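Local coordinates for protein TRAP-type C4-dicarboxylate:H+ symport system substrate-binding component DctP (PDB 4MX6) that probably binds C4-dicarboxylates such as succinate in the periplasm and hands them to a TRAP-type proton-coupled transporter for uptake, at residues N156-N164 against R212-N223. Residues are numbered along the deposited sequence; the frame is centred on the assembly and turned at random.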
loop_
_atom_site.group_PDB
_atom_site.type_symbol
_atom_site.label_atom_id
_atom_site.label_comp_id
_atom_site.label_asym_id
_atom_site.label_seq_id
_atom_site.Cartn_x
_atom_site.Cartn_y
_atom_site.Cartn_z
ATOM N N ASN A 156 4.605 -3.553 -1.885
ATOM C CA ASN A 156 4.939 -2.558 -2.892
ATOM C C ASN A 156 6.345 -2.028 -2.604
ATOM O O ASN A 156 7.293 -2.406 -3.297
ATOM C CB ASN A 156 3.887 -1.464 -3.020
ATOM C CG ASN A 156 4.130 -0.594 -4.237
ATOM O OD1 ASN A 156 5.286 -0.285 -4.570
ATOM N ND2 ASN A 156 3.069 -0.228 -4.932
ATOM N N GLY A 157 6.506 -1.223 -1.558
ATOM C CA GLY A 157 7.817 -0.692 -1.248
ATOM C C GLY A 157 7.771 0.358 -0.167
ATOM O O GLY A 157 6.722 0.651 0.375
ATOM N N MET A 158 8.922 0.956 0.105
ATOM C CA MET A 158 8.981 2.077 1.024
ATOM C C MET A 158 8.529 3.344 0.304
ATOM O O MET A 158 8.727 3.495 -0.894
ATOM C CB MET A 158 10.393 2.255 1.570
ATOM C CG MET A 158 10.989 1.009 2.214
ATOM S SD MET A 158 10.055 0.280 3.561
ATOM C CE MET A 158 10.296 1.513 4.840
ATOM N N LYS A 159 7.914 4.258 1.037
ATOM C CA LYS A 159 7.466 5.533 0.494
ATOM C C LYS A 159 8.561 6.590 0.490
ATOM O O LYS A 159 9.370 6.662 1.410
ATOM C CB LYS A 159 6.266 6.048 1.309
ATOM C CG LYS A 159 5.048 5.126 1.265
ATOM C CD LYS A 159 3.852 5.661 2.038
ATOM C CE LYS A 159 4.156 5.748 3.524
ATOM N NZ LYS A 159 2.957 6.090 4.322
ATOM N N GLN A 160 8.528 7.411 -0.561
ATOM C CA GLN A 160 9.350 8.598 -0.724
ATOM C C GLN A 160 8.432 9.810 -0.754
ATOM O O GLN A 160 7.301 9.724 -1.232
ATOM C CB GLN A 160 10.114 8.540 -2.054
ATOM C CG GLN A 160 10.694 7.190 -2.425
ATOM C CD GLN A 160 11.542 6.555 -1.339
ATOM O OE1 GLN A 160 12.108 7.231 -0.496
ATOM N NE2 GLN A 160 11.644 5.236 -1.370
ATOM N N PHE A 161 8.910 10.958 -0.274
ATOM C CA PHE A 161 8.169 12.204 -0.442
ATOM C C PHE A 161 8.410 12.800 -1.835
ATOM O O PHE A 161 9.528 12.753 -2.351
ATOM C CB PHE A 161 8.641 13.274 0.550
ATOM C CG PHE A 161 8.413 12.958 2.002
ATOM C CD1 PHE A 161 7.136 12.734 2.513
ATOM C CD2 PHE A 161 9.480 12.963 2.879
ATOM C CE1 PHE A 161 6.951 12.491 3.872
ATOM C CE2 PHE A 161 9.295 12.733 4.224
ATOM C CZ PHE A 161 8.034 12.492 4.719
ATOM N N THR A 162 7.378 13.411 -2.405
ATOM C CA THR A 162 7.578 14.328 -3.523
ATOM C C THR A 162 6.953 15.665 -3.178
ATOM O O THR A 162 5.990 15.741 -2.400
ATOM C CB THR A 162 6.991 13.801 -4.858
ATOM O OG1 THR A 162 5.559 13.805 -4.814
ATOM C CG2 THR A 162 7.465 12.393 -5.137
ATOM N N ALA A 163 7.515 16.719 -3.770
ATOM C CA ALA A 163 6.970 18.067 -3.668
ATOM C C ALA A 163 7.652 18.907 -4.734
ATOM O O ALA A 163 8.336 18.367 -5.620
ATOM C CB ALA A 163 7.213 18.635 -2.267
ATOM N N ASN A 164 7.484 20.226 -4.662
ATOM C CA ASN A 164 8.167 21.127 -5.586
ATOM C C ASN A 164 9.319 21.860 -4.911
ATOM O O ASN A 164 9.754 22.911 -5.343
ATOM C CB ASN A 164 7.152 22.058 -6.240
ATOM C CG ASN A 164 6.132 21.283 -7.031
ATOM O OD1 ASN A 164 6.492 20.458 -7.868
ATOM N ND2 ASN A 164 4.863 21.507 -6.750
ATOM N N ARG A 212 -1.760 21.774 -8.806
ATOM C CA ARG A 212 -1.277 22.418 -7.584
ATOM C C ARG A 212 -2.373 22.584 -6.541
ATOM O O ARG A 212 -2.252 23.396 -5.634
ATOM C CB ARG A 212 -0.550 23.747 -7.880
ATOM C CG ARG A 212 0.727 23.541 -8.700
ATOM C CD ARG A 212 1.359 24.849 -9.147
ATOM N NE ARG A 212 1.668 25.729 -8.020
ATOM C CZ ARG A 212 2.793 25.687 -7.313
ATOM N NH1 ARG A 212 3.754 24.824 -7.613
ATOM N NH2 ARG A 212 2.965 26.538 -6.313
ATOM N N ALA A 213 -3.418 21.764 -6.625
ATOM C CA ALA A 213 -4.376 21.649 -5.525
ATOM C C ALA A 213 -3.687 21.096 -4.279
ATOM O O ALA A 213 -4.091 21.396 -3.152
ATOM C CB ALA A 213 -5.536 20.771 -5.909
ATOM N N ILE A 214 -2.649 20.293 -4.503
ATOM C CA ILE A 214 -1.747 19.866 -3.445
ATOM C C ILE A 214 -0.321 20.193 -3.873
ATOM O O ILE A 214 -0.037 20.349 -5.066
ATOM C CB ILE A 214 -1.881 18.361 -3.137
ATOM C CG1 ILE A 214 -1.549 17.543 -4.378
ATOM C CG2 ILE A 214 -3.267 18.053 -2.604
ATOM C CD1 ILE A 214 -1.612 16.039 -4.180
ATOM N N ASP A 215 0.558 20.310 -2.889
ATOM C CA ASP A 215 1.967 20.556 -3.117
ATOM C C ASP A 215 2.775 19.278 -3.289
ATOM O O ASP A 215 3.750 19.261 -4.038
ATOM C CB ASP A 215 2.522 21.376 -1.959
ATOM C CG ASP A 215 1.848 22.722 -1.850
ATOM O OD1 ASP A 215 1.985 23.512 -2.806
ATOM O OD2 ASP A 215 1.173 22.976 -0.836
ATOM N N GLY A 216 2.379 18.206 -2.604
ATOM C CA GLY A 216 3.183 17.000 -2.578
ATOM C C GLY A 216 2.383 15.782 -2.183
ATOM O O GLY A 216 1.184 15.849 -1.947
ATOM N N GLN A 217 3.074 14.651 -2.141
ATOM C CA GLN A 217 2.464 13.389 -1.753
ATOM C C GLN A 217 3.571 12.434 -1.316
ATOM O O GLN A 217 4.739 12.829 -1.237
ATOM C CB GLN A 217 1.584 12.823 -2.888
ATOM C CG GLN A 217 2.291 12.580 -4.228
ATOM C CD GLN A 217 3.033 11.257 -4.283
ATOM O OE1 GLN A 217 2.431 10.193 -4.178
ATOM N NE2 GLN A 217 4.352 11.321 -4.438
ATOM N N GLU A 218 3.210 11.195 -0.990
ATOM C CA GLU A 218 4.184 10.174 -0.585
ATOM C C GLU A 218 3.831 8.888 -1.327
ATOM O O GLU A 218 2.664 8.477 -1.360
ATOM C CB GLU A 218 4.172 9.942 0.935
ATOM C CG GLU A 218 2.781 9.695 1.506
ATOM C CD GLU A 218 2.752 9.049 2.891
ATOM O OE1 GLU A 218 3.762 9.102 3.611
ATOM O OE2 GLU A 218 1.708 8.453 3.237
ATOM N N ASN A 219 4.824 8.229 -1.908
ATOM C CA ASN A 219 4.544 6.988 -2.623
ATOM C C ASN A 219 5.825 6.255 -2.989
ATOM O O ASN A 219 6.932 6.776 -2.833
ATOM C CB ASN A 219 3.665 7.216 -3.865
ATOM C CG ASN A 219 2.512 6.245 -3.893
ATOM O OD1 ASN A 219 2.730 5.029 -3.867
ATOM N ND2 ASN A 219 1.293 6.754 -3.841
ATOM N N THR A 220 5.663 5.034 -3.478
ATOM C CA THR A 220 6.798 4.227 -3.868
ATOM C C THR A 220 7.282 4.622 -5.256
ATOM O O THR A 220 6.555 5.263 -6.028
ATOM C CB THR A 220 6.426 2.734 -3.888
ATOM O OG1 THR A 220 5.476 2.537 -4.947
ATOM C CG2 THR A 220 5.830 2.292 -2.544
ATOM N N TRP A 221 8.493 4.217 -5.604
ATOM C CA TRP A 221 9.003 4.472 -6.952
ATOM C C TRP A 221 8.048 3.924 -8.012
ATOM O O TRP A 221 7.845 4.557 -9.039
ATOM C CB TRP A 221 10.404 3.888 -7.174
ATOM C CG TRP A 221 11.456 4.459 -6.287
ATOM C CD1 TRP A 221 12.113 3.799 -5.305
ATOM C CD2 TRP A 221 11.988 5.794 -6.298
ATOM N NE1 TRP A 221 13.012 4.622 -4.695
ATOM C CE2 TRP A 221 12.955 5.857 -5.273
ATOM C CE3 TRP A 221 11.744 6.936 -7.061
ATOM C CZ2 TRP A 221 13.680 7.009 -4.998
ATOM C CZ3 TRP A 221 12.483 8.077 -6.786
ATOM C CH2 TRP A 221 13.438 8.096 -5.765
ATOM N N SER A 222 7.488 2.737 -7.783
ATOM C CA SER A 222 6.630 2.108 -8.785
ATOM C C SER A 222 5.388 2.936 -9.065
ATOM O O SER A 222 5.032 3.123 -10.227
ATOM C CB SER A 222 6.219 0.708 -8.345
ATOM O OG SER A 222 5.106 0.242 -9.098
ATOM N N ASN A 223 4.709 3.424 -8.038
ATOM C CA ASN A 223 3.548 4.284 -8.269
ATOM C C ASN A 223 3.945 5.651 -8.850
ATOM O O ASN A 223 3.259 6.197 -9.722
ATOM C CB ASN A 223 2.720 4.457 -7.000
ATOM C CG ASN A 223 1.742 3.318 -6.785
ATOM O OD1 ASN A 223 1.305 2.647 -7.743
ATOM N ND2 ASN A 223 1.365 3.111 -5.540
HETATM O O HOH W 1 2.709 0.226 -7.866
HETATM O O HOH W 2 2.058 20.225 -7.112
#
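With CG anti to the backbone N (chi1 -169°), Asn-156 turns its amide toward Thr-220, whose OG1 sits between its own N and carbonyl carbon (chi1 67°). Thr-220 OG1 donates to Asn-156 OD1 at 2.9 Å, approaching from above the amide plane. Thr-220 is the N-cap of helix 221-226, and its OG1 also accepts a weak capping bond from Asn-223 N. These groups lie where an antiparallel strand pair, 160-163 with the edge strand 217-219, runs into the succinate site of this periplasmic binding-protein fold. Two backbone pairs give the evidence for the register: Gln-160 N donates almost straight to Asn-219 O (2.8 Å), and Thr-162 N to Gln-217 O (2.9 Å), each matched by a return bond. Between them, Phe-161 and Glu-218 form a non-hydrogen-bonded pair. Lys-159 NZ meets Glu-218 OE2 from above the carboxylate plane in a 2.9 Å salt bridge, while OE1 accepts from His-241 and Gln-189; this buried carboxylate is thus met on both oxygens. Gln-160 CG lies over one face of the Trp-221 indole, 4.1 Å from the six-membered ring centroid, a CH-pi contact; its amide NE2 bonds to Asn-240. Asn-219 and Asn-223 each donate through ND2 to the bound succinate. Asn-219 OD1 fixes their setting, accepting from Thr-220 N and from Asn-223 ND2. Asn-156 ND2 hydrogen-bonds to Tyr-246 OH, a residue of the succinate site. An alanine at Asn-156 would remove the acceptor of the Thr-220 hydroxyl and would probably leave the capping group freer to turn and Tyr-246 OH short of a partner. A water also accepts from Asn-156 ND2 (3.0 Å) and donates to both Ser-222 OG and Asn-223 OD1.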